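Local coordinates for fiber protein (Duck adenovirus 1, PDB 6ITX), which is the trimeric fiber of an avian adenovirus, whose C-terminal head probably attaches the virus to receptors on the host cell, at residues A[207-212]-A[250-255]; A[215-220]-A[262-267]; A[162-167]-A[175-180]. One frame throughout, in Å; residues are numbered along the deposited sequence.

Interaction 1: residues A[207-212]-A[250-255]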
ATOM      1  N   ARG A 207      12.282 -10.293 -12.015  1.00 32.28           N
ATOM      2  CA  ARG A 207      11.179 -11.085 -12.529  1.00 33.14           C
ATOM      3  C   ARG A 207      11.598 -12.542 -12.531  1.00 32.94           C
ATOM      4  O   ARG A 207      12.739 -12.863 -12.867  1.00 36.06           O
ATOM      5  CB  ARG A 207      10.780 -10.651 -13.946  1.00 37.84           C
ATOM      6  CG  ARG A 207      11.974 -10.627 -14.881  1.00 36.56           C
ATOM      7  CD  ARG A 207      11.630 -10.399 -16.332  1.00 39.82           C
ATOM      8  NE  ARG A 207      12.871 -10.298 -17.093  1.00 41.77           N
ATOM      9  CZ  ARG A 207      12.964 -10.159 -18.411  1.00 43.75           C
ATOM     10  NH1 ARG A 207      14.171 -10.085 -18.956  1.00 51.35           N
ATOM     11  NH2 ARG A 207      11.875 -10.098 -19.183  1.00 38.84           N
ATOM     12  N   VAL A 208      10.684 -13.411 -12.173  1.00 33.50           N
ATOM     13  CA  VAL A 208      10.985 -14.830 -12.077  1.00 34.91           C
ATOM     14  C   VAL A 208      10.582 -15.520 -13.382  1.00 42.54           C
ATOM     15  O   VAL A 208       9.568 -15.178 -14.003  1.00 36.92           O
ATOM     16  CB  VAL A 208      10.268 -15.436 -10.860  1.00 34.36           C
ATOM     17  CG1 VAL A 208       8.764 -15.183 -10.943  1.00 38.11           C
ATOM     18  CG2 VAL A 208      10.587 -16.903 -10.707  1.00 38.24           C
ATOM     19  N   ASN A 209      11.419 -16.458 -13.829  1.00 49.60           N
ATOM     20  CA  ASN A 209      11.077 -17.367 -14.915  1.00 47.08           C
ATOM     21  C   ASN A 209      10.242 -18.511 -14.345  1.00 44.81           C
ATOM     22  O   ASN A 209      10.625 -19.111 -13.336  1.00 48.28           O
ATOM     23  CB  ASN A 209      12.362 -17.903 -15.553  1.00 45.96           C
ATOM     24  CG  ASN A 209      12.180 -18.325 -17.002  1.00 60.53           C
ATOM     25  OD1 ASN A 209      11.117 -18.131 -17.596  1.00 57.21           O
ATOM     26  ND2 ASN A 209      13.237 -18.887 -17.590  1.00 71.10           N
ATOM     27  N   LEU A 210       9.106 -18.814 -14.970  1.00 42.36           N
ATOM     28  CA  LEU A 210       8.210 -19.861 -14.480  1.00 44.39           C
ATOM     29  C   LEU A 210       8.178 -21.055 -15.422  1.00 45.84           C
ATOM     30  O   LEU A 210       8.220 -20.903 -16.648  1.00 49.38           O
ATOM     31  CB  LEU A 210       6.777 -19.351 -14.304  1.00 40.03           C
ATOM     32  CG  LEU A 210       6.531 -18.176 -13.364  1.00 43.71           C
ATOM     33  CD1 LEU A 210       5.038 -17.913 -13.309  1.00 40.73           C
ATOM     34  CD2 LEU A 210       7.112 -18.410 -11.954  1.00 38.19           C
ATOM     35  N   ALA A 211       8.062 -22.243 -14.842  1.00 50.59           N
ATOM     36  CA  ALA A 211       7.834 -23.437 -15.638  1.00 52.64           C
ATOM     37  C   ALA A 211       6.454 -23.375 -16.295  1.00 50.84           C
ATOM     38  O   ALA A 211       5.528 -22.720 -15.801  1.00 46.90           O
ATOM     39  CB  ALA A 211       7.972 -24.690 -14.764  1.00 43.61           C
ATOM     40  N   VAL A 212       6.313 -24.074 -17.427  1.00 56.45           N
ATOM     41  CA  VAL A 212       5.002 -24.162 -18.085  1.00 58.79           C
ATOM     42  C   VAL A 212       4.117 -25.273 -17.517  1.00 54.69           C
ATOM     43  O   VAL A 212       2.922 -25.335 -17.851  1.00 53.79           O
ATOM     44  CB  VAL A 212       5.167 -24.333 -19.609  1.00 50.27           C
ATOM     45  CG1 VAL A 212       3.905 -23.924 -20.316  1.00 49.96           C
ATOM     46  CG2 VAL A 212       6.312 -23.461 -20.088  1.00 61.66           C
ATOM     47  N   PRO A 250       6.780  -9.617 -10.893  1.00 33.65           N
ATOM     48  CA  PRO A 250       6.571  -9.918 -12.308  1.00 37.85           C
ATOM     49  C   PRO A 250       7.270 -11.212 -12.714  1.00 35.50           C
ATOM     50  O   PRO A 250       8.205 -11.683 -12.063  1.00 35.60           O
ATOM     51  CB  PRO A 250       7.160  -8.693 -13.012  1.00 37.29           C
ATOM     52  CG  PRO A 250       6.889  -7.595 -12.036  1.00 34.21           C
ATOM     53  CD  PRO A 250       7.207  -8.224 -10.699  1.00 33.90           C
ATOM     54  N   CYS A 251       6.777 -11.806 -13.797  1.00 36.02           N
ATOM     55  CA  CYS A 251       7.255 -13.113 -14.218  1.00 37.67           C
ATOM     56  C   CYS A 251       7.264 -13.220 -15.735  1.00 37.37           C
ATOM     57  O   CYS A 251       6.609 -12.451 -16.452  1.00 34.08           O
ATOM     58  CB  CYS A 251       6.377 -14.223 -13.662  1.00 34.31           C
ATOM     59  SG  CYS A 251       4.704 -13.977 -14.270  1.00 33.18           S
ATOM     60  N   THR A 252       8.009 -14.215 -16.201  1.00 39.50           N
ATOM     61  CA  THR A 252       8.061 -14.617 -17.594  1.00 44.59           C
ATOM     62  C   THR A 252       7.973 -16.133 -17.655  1.00 46.89           C
ATOM     63  O   THR A 252       8.497 -16.836 -16.780  1.00 46.91           O
ATOM     64  CB  THR A 252       9.342 -14.113 -18.272  1.00 45.07           C
ATOM     65  OG1 THR A 252       9.133 -14.102 -19.684  1.00 65.87           O
ATOM     66  CG2 THR A 252      10.539 -15.001 -17.950  1.00 37.35           C
ATOM     67  N   VAL A 253       7.292 -16.646 -18.667  1.00 50.79           N
ATOM     68  CA  VAL A 253       7.121 -18.089 -18.777  1.00 53.48           C
ATOM     69  C   VAL A 253       8.054 -18.622 -19.855  1.00 58.79           C
ATOM     70  O   VAL A 253       8.188 -18.027 -20.933  1.00 52.81           O
ATOM     71  CB  VAL A 253       5.650 -18.456 -19.045  1.00 55.23           C
ATOM     72  CG1 VAL A 253       5.405 -19.922 -18.720  1.00 56.53           C
ATOM     73  CG2 VAL A 253       4.728 -17.592 -18.190  1.00 53.53           C
ATOM     74  N   ASN A 254       8.659 -19.784 -19.569  1.00 70.99           N
ATOM     75  CA  ASN A 254       9.869 -20.238 -20.256  1.00 77.16           C
ATOM     76  C   ASN A 254       9.743 -20.176 -21.771  1.00 81.12           C
ATOM     77  O   ASN A 254      10.706 -19.801 -22.458  1.00 82.93           O
ATOM     78  CB  ASN A 254      10.214 -21.670 -19.810  1.00 73.93           C
ATOM     79  CG  ASN A 254      11.656 -22.063 -20.137  1.00 86.94           C
ATOM     80  OD1 ASN A 254      12.130 -21.866 -21.265  1.00 86.58           O
ATOM     81  ND2 ASN A 254      12.367 -22.588 -19.138  1.00 84.50           N
ATOM     82  N   THR A 255       8.565 -20.500 -22.311  1.00 74.44           N
ATOM     83  CA  THR A 255       8.411 -20.749 -23.745  1.00 78.83           C
ATOM     84  C   THR A 255       7.278 -19.893 -24.336  1.00 80.35           C
ATOM     85  O   THR A 255       6.321 -20.394 -24.923  1.00 81.36           O
ATOM     86  CB  THR A 255       8.188 -22.243 -23.949  1.00 78.24           C
ATOM     87  OG1 THR A 255       7.344 -22.732 -22.898  1.00 76.33           O
ATOM     88  CG2 THR A 255       9.521 -23.004 -23.913  1.00 72.77           C
TER
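Val-208 uses both of its backbone polar groups against the 250-255 segment. Its N donates to Pro-250 O at 3.0 Å, and its O takes the N-H of Thr-252, with Val-208 O to Thr-252 N at 2.9 Å. Two residues on, Leu-210 repeats the scheme: Leu-210 N gives to Thr-252 O at 2.7 Å, and Leu-210 O accepts from Asn-254 N at 3.2 Å. This is the alternating pattern of parallel β-strands, and it adds the short strand 208-210 to one edge of strand 241-253 in the mainly β head domain; residues 208-210 and 250-253 run at 38° to each other. The backbone of Cys-251 is engaged on its other side, bonding to Ala-262. Side chains of Val-208, Leu-210, Cys-251 and Val-253 share one face of the sheet, and there Val-208 CG1 lies 3.7 Å from Cys-251 CB. On this face Leu-210 and Cys-251 pack on Val-164 and Tyr-264, Val-208 on Leu-223 and Pro-224, and Val-253 on Leu-177. Asn-209 and Thr-252 occupy the other face, where their side chains pass each other at a slant. Arg-207 brings its CB to 3.4 Å from Pro-250 O, then leaves the pair: beyond CG the chain is extended (chi2 172°), carrying the guanidinium to partners outside the two strands, NE to Thr-204 O and NH2 to Asn-261 OD1. Past the end of its strand, Val-212 turns back on Val-253, the two side chains crossing at about a right angle, with Val-212 CG2 lying 3.9 Å from Val-253 CG1.

Interaction 2: residues A[215-220]-A[262-267]; sequences NFYKEE and AIYMVF
The ring of Tyr-264 is met at its edges by the 215-220 segment. Phe-216 presents its own edge, CE1 to CE1 at 4.3 Å, so these two rings touch rim to rim without stacking, and the carbonyl O of Lys-218 lies in the plane of the Tyr-264 ring. The Tyr-217 ring is approached obliquely by the hydroxyl of Tyr-264 and by a methyl of Val-266. The contact sets a loop, between strands 208-210 and 226-235, over the inner strand 262-271 of the head's β-sheet, which is flanked by strands 241-253 and 160-165. Tyr-264 reaches the loop because its CG stands anti to the backbone N (chi1 -180°), sending the ring straight out from the strand. At its end the phenolic oxygen accepts the backbone N-H of Lys-218, with Lys-218 N to Tyr-264 OH at 2.7 Å and a nearly straight bond of 161°. An N-H of this irregular backbone is thus satisfied by a side chain of the sheet. Lys-218 CB also rests 3.8 Å from Tyr-264 CE2, while the rest of the lysine chain leads away. Outside the pair, Phe-216 packs on Phe-111 and Val-164, Tyr-217 on Ser-113 and Pro-115, and Glu-219 forms a salt bridge with Arg-160. Val-266, two residues along from Tyr-264 and pointing to the same side, divides its branches between two partners: CG2 lies 3.8 Å from Tyr-217 CE1, and CG1 lies 3.9 Å from Glu-220 CB.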
ATOM      1  N   ASN A 215       3.629 -27.415 -11.665  1.00 48.72           N
ATOM      2  CA  ASN A 215       4.364 -27.094 -10.454  1.00 49.34           C
ATOM      3  C   ASN A 215       5.138 -25.787 -10.616  1.00 46.50           C
ATOM      4  O   ASN A 215       6.239 -25.636 -10.088  1.00 52.93           O
ATOM      5  CB  ASN A 215       5.290 -28.247 -10.051  1.00 48.35           C
ATOM      6  CG  ASN A 215       6.325 -28.586 -11.120  1.00 58.90           C
ATOM      7  OD1 ASN A 215       6.219 -28.164 -12.282  1.00 51.60           O
ATOM      8  ND2 ASN A 215       7.344 -29.349 -10.724  1.00 56.75           N
ATOM      9  N   PHE A 216       4.568 -24.833 -11.322  1.00 40.93           N
ATOM     10  CA  PHE A 216       5.268 -23.556 -11.424  1.00 46.67           C
ATOM     11  C   PHE A 216       5.250 -22.757 -10.129  1.00 45.73           C
ATOM     12  O   PHE A 216       5.645 -21.577 -10.115  1.00 43.04           O
ATOM     13  CB  PHE A 216       4.672 -22.704 -12.547  1.00 47.64           C
ATOM     14  CG  PHE A 216       3.245 -22.269 -12.302  1.00 40.34           C
ATOM     15  CD1 PHE A 216       2.966 -21.146 -11.547  1.00 40.40           C
ATOM     16  CD2 PHE A 216       2.188 -22.968 -12.860  1.00 42.48           C
ATOM     17  CE1 PHE A 216       1.650 -20.731 -11.328  1.00 38.12           C
ATOM     18  CE2 PHE A 216       0.876 -22.553 -12.663  1.00 42.91           C
ATOM     19  CZ  PHE A 216       0.612 -21.431 -11.890  1.00 39.99           C
ATOM     20  N   TYR A 217       4.768 -23.336  -9.041  1.00 42.68           N
ATOM     21  CA  TYR A 217       4.684 -22.595  -7.799  1.00 43.31           C
ATOM     22  C   TYR A 217       6.082 -22.173  -7.354  1.00 41.38           C
ATOM     23  O   TYR A 217       7.012 -22.980  -7.364  1.00 37.75           O
ATOM     24  CB  TYR A 217       4.013 -23.461  -6.737  1.00 40.39           C
ATOM     25  CG  TYR A 217       4.114 -22.856  -5.367  1.00 42.30           C
ATOM     26  CD1 TYR A 217       3.208 -21.888  -4.962  1.00 42.43           C
ATOM     27  CD2 TYR A 217       5.127 -23.221  -4.480  1.00 37.35           C
ATOM     28  CE1 TYR A 217       3.297 -21.311  -3.723  1.00 37.82           C
ATOM     29  CE2 TYR A 217       5.216 -22.643  -3.232  1.00 38.04           C
ATOM     30  CZ  TYR A 217       4.304 -21.691  -2.866  1.00 36.53           C
ATOM     31  OH  TYR A 217       4.392 -21.119  -1.636  1.00 33.35           O
ATOM     32  N   LYS A 218       6.223 -20.896  -6.988  1.00 38.86           N
ATOM     33  CA  LYS A 218       7.459 -20.338  -6.445  1.00 39.04           C
ATOM     34  C   LYS A 218       7.147 -19.744  -5.078  1.00 38.44           C
ATOM     35  O   LYS A 218       6.280 -18.873  -4.972  1.00 34.51           O
ATOM     36  CB  LYS A 218       8.049 -19.267  -7.376  1.00 36.93           C
ATOM     37  CG  LYS A 218       8.632 -19.802  -8.702  1.00 39.90           C
ATOM     38  CD  LYS A 218       9.984 -20.479  -8.523  1.00 37.87           C
ATOM     39  CE  LYS A 218      10.641 -20.792  -9.866  1.00 43.21           C
ATOM     40  NZ  LYS A 218      12.153 -20.794  -9.800  1.00 46.76           N
ATOM     41  N   GLU A 219       7.825 -20.236  -4.036  1.00 41.54           N
ATOM     42  CA  GLU A 219       7.696 -19.644  -2.709  1.00 37.92           C
ATOM     43  C   GLU A 219       8.244 -18.223  -2.758  1.00 35.15           C
ATOM     44  O   GLU A 219       9.141 -17.912  -3.537  1.00 39.46           O
ATOM     45  CB  GLU A 219       8.447 -20.496  -1.662  1.00 37.75           C
ATOM     46  CG  GLU A 219       7.979 -20.303  -0.173  1.00 46.49           C
ATOM     47  CD  GLU A 219       6.509 -20.740   0.083  1.00 62.54           C
ATOM     48  OE1 GLU A 219       5.685 -19.866   0.507  1.00 56.64           O
ATOM     49  OE2 GLU A 219       6.166 -21.955  -0.123  1.00 54.06           O
ATOM     50  N   GLU A 220       7.678 -17.340  -1.941  1.00 37.33           N
ATOM     51  CA  GLU A 220       8.111 -15.946  -1.995  1.00 39.59           C
ATOM     52  C   GLU A 220       9.592 -15.756  -1.647  1.00 38.60           C
ATOM     53  O   GLU A 220      10.168 -14.725  -2.011  1.00 39.03           O
ATOM     54  CB  GLU A 220       7.237 -15.080  -1.088  1.00 33.41           C
ATOM     55  CG  GLU A 220       7.438 -15.304   0.374  1.00 35.64           C
ATOM     56  CD  GLU A 220       6.658 -16.502   0.868  1.00 45.41           C
ATOM     57  OE1 GLU A 220       5.977 -17.158   0.031  1.00 44.54           O
ATOM     58  OE2 GLU A 220       6.721 -16.782   2.092  1.00 48.57           O
ATOM     59  N   ALA A 262       4.487 -10.893 -17.346  1.00 39.97           N
ATOM     60  CA  ALA A 262       3.242 -11.106 -16.629  1.00 36.25           C
ATOM     61  C   ALA A 262       3.499 -10.806 -15.156  1.00 39.53           C
ATOM     62  O   ALA A 262       4.604 -10.405 -14.783  1.00 40.52           O
ATOM     63  CB  ALA A 262       2.722 -12.524 -16.861  1.00 31.79           C
ATOM     64  N   ILE A 263       2.487 -10.993 -14.303  1.00 35.84           N
ATOM     65  CA  ILE A 263       2.629 -10.762 -12.866  1.00 36.34           C
ATOM     66  C   ILE A 263       2.365 -12.064 -12.119  1.00 36.39           C
ATOM     67  O   ILE A 263       1.290 -12.660 -12.266  1.00 34.42           O
ATOM     68  CB  ILE A 263       1.692  -9.661 -12.359  1.00 36.84           C
ATOM     69  CG1 ILE A 263       2.039  -8.332 -13.012  1.00 37.32           C
ATOM     70  CG2 ILE A 263       1.817  -9.522 -10.869  1.00 35.94           C
ATOM     71  CD1 ILE A 263       1.076  -7.985 -14.125  1.00 37.09           C
ATOM     72  N   TYR A 264       3.347 -12.499 -11.320  1.00 34.12           N
ATOM     73  CA  TYR A 264       3.198 -13.633 -10.414  1.00 32.32           C
ATOM     74  C   TYR A 264       2.754 -13.141  -9.045  1.00 33.19           C
ATOM     75  O   TYR A 264       3.207 -12.101  -8.559  1.00 34.60           O
ATOM     76  CB  TYR A 264       4.515 -14.407 -10.278  1.00 32.22           C
ATOM     77  CG  TYR A 264       4.468 -15.617  -9.356  1.00 32.37           C
ATOM     78  CD1 TYR A 264       3.699 -16.741  -9.675  1.00 32.89           C
ATOM     79  CD2 TYR A 264       5.211 -15.651  -8.182  1.00 32.72           C
ATOM     80  CE1 TYR A 264       3.661 -17.859  -8.843  1.00 32.63           C
ATOM     81  CE2 TYR A 264       5.190 -16.778  -7.340  1.00 36.00           C
ATOM     82  CZ  TYR A 264       4.410 -17.879  -7.673  1.00 37.38           C
ATOM     83  OH  TYR A 264       4.376 -18.997  -6.839  1.00 37.76           O
ATOM     84  N   MET A 265       1.856 -13.888  -8.426  1.00 33.33           N
ATOM     85  CA  MET A 265       1.301 -13.511  -7.138  1.00 31.63           C
ATOM     86  C   MET A 265       1.215 -14.757  -6.293  1.00 33.67           C
ATOM     87  O   MET A 265       0.492 -15.689  -6.652  1.00 35.19           O
ATOM     88  CB  MET A 265      -0.073 -12.888  -7.305  1.00 28.70           C
ATOM     89  CG  MET A 265      -0.014 -11.688  -8.209  1.00 33.53           C
ATOM     90  SD  MET A 265      -1.478 -10.713  -8.061  1.00 49.04           S
ATOM     91  CE  MET A 265      -0.763  -9.109  -8.006  1.00 41.25           C
ATOM     92  N   VAL A 266       1.964 -14.801  -5.199  1.00 32.34           N
ATOM     93  CA  VAL A 266       1.868 -15.914  -4.267  1.00 37.11           C
ATOM     94  C   VAL A 266       1.185 -15.410  -3.005  1.00 32.71           C
ATOM     95  O   VAL A 266       1.518 -14.332  -2.495  1.00 31.08           O
ATOM     96  CB  VAL A 266       3.241 -16.552  -3.982  1.00 34.52           C
ATOM     97  CG1 VAL A 266       4.265 -15.512  -3.616  1.00 30.50           C
ATOM     98  CG2 VAL A 266       3.102 -17.609  -2.900  1.00 32.89           C
ATOM     99  N   PHE A 267       0.182 -16.158  -2.552  1.00 33.74           N
ATOM    100  CA  PHE A 267      -0.616 -15.836  -1.374  1.00 31.03           C
ATOM    101  C   PHE A 267      -0.228 -16.783  -0.256  1.00 31.65           C
ATOM    102  O   PHE A 267      -0.157 -17.999  -0.474  1.00 33.82           O
ATOM    103  CB  PHE A 267      -2.111 -16.000  -1.653  1.00 31.17           C
ATOM    104  CG  PHE A 267      -2.654 -15.057  -2.671  1.00 29.67           C
ATOM    105  CD1 PHE A 267      -2.366 -15.221  -4.005  1.00 29.97           C
ATOM    106  CD2 PHE A 267      -3.468 -14.011  -2.290  1.00 30.97           C
ATOM    107  CE1 PHE A 267      -2.873 -14.352  -4.935  1.00 34.82           C
ATOM    108  CE2 PHE A 267      -3.972 -13.127  -3.215  1.00 30.07           C
ATOM    109  CZ  PHE A 267      -3.682 -13.297  -4.539  1.00 33.21           C
TER

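Interaction 3: residues A[162-167]-A[175-180]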
ATOM      1  N   GLY A 162       0.085 -19.944  -5.795  1.00 32.79           N
ATOM      2  CA  GLY A 162       0.628 -18.998  -6.761  1.00 32.57           C
ATOM      3  C   GLY A 162      -0.295 -18.867  -7.960  1.00 35.83           C
ATOM      4  O   GLY A 162      -0.869 -19.854  -8.427  1.00 39.79           O
ATOM      5  N   LEU A 163      -0.427 -17.646  -8.454  1.00 35.19           N
ATOM      6  CA  LEU A 163      -1.271 -17.338  -9.597  1.00 30.97           C
ATOM      7  C   LEU A 163      -0.474 -16.485 -10.557  1.00 32.52           C
ATOM      8  O   LEU A 163       0.465 -15.794 -10.169  1.00 36.02           O
ATOM      9  CB  LEU A 163      -2.520 -16.551  -9.201  1.00 32.63           C
ATOM     10  CG  LEU A 163      -3.457 -17.221  -8.212  1.00 37.85           C
ATOM     11  CD1 LEU A 163      -4.330 -16.158  -7.606  1.00 35.56           C
ATOM     12  CD2 LEU A 163      -4.293 -18.282  -8.930  1.00 34.10           C
ATOM     13  N   VAL A 164      -0.866 -16.503 -11.814  1.00 31.65           N
ATOM     14  CA  VAL A 164      -0.288 -15.592 -12.780  1.00 28.49           C
ATOM     15  C   VAL A 164      -1.410 -14.754 -13.347  1.00 30.69           C
ATOM     16  O   VAL A 164      -2.505 -15.264 -13.610  1.00 31.34           O
ATOM     17  CB  VAL A 164       0.483 -16.335 -13.894  1.00 35.99           C
ATOM     18  CG1 VAL A 164       1.118 -15.353 -14.859  1.00 30.14           C
ATOM     19  CG2 VAL A 164       1.552 -17.262 -13.275  1.00 38.00           C
ATOM     20  N   LEU A 165      -1.147 -13.460 -13.483  1.00 34.50           N
ATOM     21  CA  LEU A 165      -2.013 -12.540 -14.204  1.00 35.43           C
ATOM     22  C   LEU A 165      -1.374 -12.293 -15.551  1.00 34.72           C
ATOM     23  O   LEU A 165      -0.229 -11.844 -15.611  1.00 42.47           O
ATOM     24  CB  LEU A 165      -2.174 -11.209 -13.470  1.00 34.76           C
ATOM     25  CG  LEU A 165      -2.600 -11.229 -12.013  1.00 37.69           C
ATOM     26  CD1 LEU A 165      -3.200  -9.872 -11.672  1.00 42.30           C
ATOM     27  CD2 LEU A 165      -3.577 -12.387 -11.720  1.00 31.74           C
ATOM     28  N   CYS A 166      -2.109 -12.558 -16.625  1.00 41.56           N
ATOM     29  CA  CYS A 166      -1.625 -12.322 -17.983  1.00 42.61           C
ATOM     30  C   CYS A 166      -2.593 -11.392 -18.697  1.00 41.26           C
ATOM     31  O   CYS A 166      -3.428 -11.841 -19.495  1.00 42.92           O
ATOM     32  CB  CYS A 166      -1.458 -13.629 -18.751  1.00 42.70           C
ATOM     33  SG  CYS A 166      -0.499 -13.391 -20.251  1.00 51.53           S
ATOM     34  N   PRO A 167      -2.507 -10.090 -18.443  1.00 45.08           N
ATOM     35  CA  PRO A 167      -3.405  -9.149 -19.138  1.00 44.76           C
ATOM     36  C   PRO A 167      -3.243  -9.154 -20.649  1.00 40.27           C
ATOM     37  O   PRO A 167      -4.138  -8.674 -21.356  1.00 41.38           O
ATOM     38  CB  PRO A 167      -3.032  -7.783 -18.533  1.00 42.29           C
ATOM     39  CG  PRO A 167      -1.723  -7.980 -17.864  1.00 38.08           C
ATOM     40  CD  PRO A 167      -1.600  -9.426 -17.495  1.00 41.23           C
ATOM     41  N   ALA A 175       1.304 -17.825 -21.781  1.00 40.05           N
ATOM     42  CA  ALA A 175       1.663 -17.265 -20.494  1.00 37.47           C
ATOM     43  C   ALA A 175       0.489 -17.235 -19.534  1.00 39.82           C
ATOM     44  O   ALA A 175       0.699 -17.068 -18.331  1.00 42.42           O
ATOM     45  CB  ALA A 175       2.231 -15.853 -20.670  1.00 41.62           C
ATOM     46  N   ASN A 176      -0.736 -17.412 -20.031  1.00 39.55           N
ATOM     47  CA  ASN A 176      -1.921 -17.425 -19.186  1.00 33.33           C
ATOM     48  C   ASN A 176      -1.953 -18.700 -18.356  1.00 38.13           C
ATOM     49  O   ASN A 176      -2.908 -19.485 -18.447  1.00 36.34           O
ATOM     50  CB  ASN A 176      -3.181 -17.295 -20.033  1.00 35.37           C
ATOM     51  CG  ASN A 176      -4.338 -16.729 -19.257  1.00 38.51           C
ATOM     52  OD1 ASN A 176      -4.211 -16.461 -18.070  1.00 46.36           O
ATOM     53  ND2 ASN A 176      -5.466 -16.515 -19.925  1.00 36.31           N
ATOM     54  N   LEU A 177      -0.912 -18.906 -17.539  1.00 34.63           N
ATOM     55  CA  LEU A 177      -0.786 -20.145 -16.776  1.00 35.99           C
ATOM     56  C   LEU A 177      -1.965 -20.391 -15.849  1.00 35.53           C
ATOM     57  O   LEU A 177      -2.276 -21.547 -15.553  1.00 41.71           O
ATOM     58  CB  LEU A 177       0.499 -20.143 -15.959  1.00 40.93           C
ATOM     59  CG  LEU A 177       1.788 -20.623 -16.623  1.00 44.23           C
ATOM     60  CD1 LEU A 177       1.854 -20.238 -18.086  1.00 46.42           C
ATOM     61  CD2 LEU A 177       2.968 -20.058 -15.858  1.00 43.13           C
ATOM     62  N   SER A 178      -2.623 -19.343 -15.361  1.00 39.97           N
ATOM     63  CA  SER A 178      -3.740 -19.559 -14.447  1.00 39.66           C
ATOM     64  C   SER A 178      -5.065 -19.691 -15.175  1.00 38.31           C
ATOM     65  O   SER A 178      -6.075 -20.005 -14.540  1.00 40.11           O
ATOM     66  CB  SER A 178      -3.819 -18.429 -13.416  1.00 37.30           C
ATOM     67  OG  SER A 178      -2.688 -18.453 -12.549  1.00 34.71           O
ATOM     68  N   GLY A 179      -5.075 -19.461 -16.482  1.00 41.34           N
ATOM     69  CA  GLY A 179      -6.264 -19.617 -17.298  1.00 39.25           C
ATOM     70  C   GLY A 179      -7.323 -18.560 -17.101  1.00 35.85           C
ATOM     71  O   GLY A 179      -8.509 -18.883 -17.117  1.00 41.20           O
ATOM     72  N   TRP A 180      -6.936 -17.306 -16.900  1.00 43.44           N
ATOM     73  CA  TRP A 180      -7.944 -16.265 -16.760  1.00 40.75           C
ATOM     74  C   TRP A 180      -8.655 -16.096 -18.094  1.00 36.45           C
ATOM     75  O   TRP A 180      -8.110 -16.449 -19.139  1.00 37.40           O
ATOM     76  CB  TRP A 180      -7.325 -14.934 -16.323  1.00 35.92           C
ATOM     77  CG  TRP A 180      -6.783 -14.925 -14.901  1.00 32.64           C
ATOM     78  CD1 TRP A 180      -5.530 -15.265 -14.518  1.00 38.03           C
ATOM     79  CD2 TRP A 180      -7.482 -14.552 -13.695  1.00 34.71           C
ATOM     80  NE1 TRP A 180      -5.389 -15.137 -13.150  1.00 41.92           N
ATOM     81  CE2 TRP A 180      -6.576 -14.702 -12.623  1.00 37.54           C
ATOM     82  CE3 TRP A 180      -8.789 -14.114 -13.418  1.00 39.87           C
ATOM     83  CZ2 TRP A 180      -6.925 -14.421 -11.295  1.00 32.86           C
ATOM     84  CZ3 TRP A 180      -9.143 -13.846 -12.096  1.00 36.26           C
ATOM     85  CH2 TRP A 180      -8.211 -14.003 -11.052  1.00 35.87           C
TER
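Val-164 is the bump that the 175-180 loop wraps. Its CG1 stands anti to the backbone N (chi1 -178°), which spreads the two methyls toward different partners, CG1 lying 3.9 Å from Ala-175 O and CG2 4.1 Å from Leu-177 CD2, where the valine and leucine side chains slant past one another. Cys-166, pointing to the same side of its chain, fills the next hollow: SG rests 3.7 Å from Ala-175 CB, and CB lies against the backbone at Asn-176. The loop after strand 160-165 doubles back against that strand through two tight bends, an inverse γ-turn centred on Asn-176 and a type I β-turn from Asn-176 to Gly-179. Ser-178 closes up to the strand backbone, its OG accepting from Val-164 N at 2.8 Å in an almost linear bond (173°); the same oxygen also bonds to Phe-111 O, linking the loop to strand 110-114. Trp-180 leans its indole across the strand, with NE1 making a weak bond to Val-164 O at the ring's edge, 2.9 Å away and strongly bent (121°). Leu-165, whose CB points away from the loop, curls its tip back so that CD2 lies 3.6 Å from Trp-180 NE1. Asn-176 holds the backbone of Trp-180 from within the loop: its OD1 takes Trp-180 N from above the amide plane, and its ND2 gives to Trp-180 O at 2.8 Å.

How the interactions relate
All three contacts lie in one region of the head domain's β-sheet, their centres 9 to 11 Å apart. Strands 160-165, 262-271 and 241-253 are successive antiparallel neighbours, and strand 208-210 extends the row beyond 241-253. Interaction 3 closes first along the chain; interactions 1 and 2 then interleave, since 215-220 follows 207-212 and 262-267 follows 250-255. Backbone bonds probably join the neighbours: Cys-251 N to Ala-262 O, and Leu-163 N to Met-265 O. Leu-210 packs on Val-164, and the 215-220 and 175-180 loops, which meet through Phe-216 and Leu-177, lie against the sheet that strand 208-210 extends in this probably receptor-binding domain.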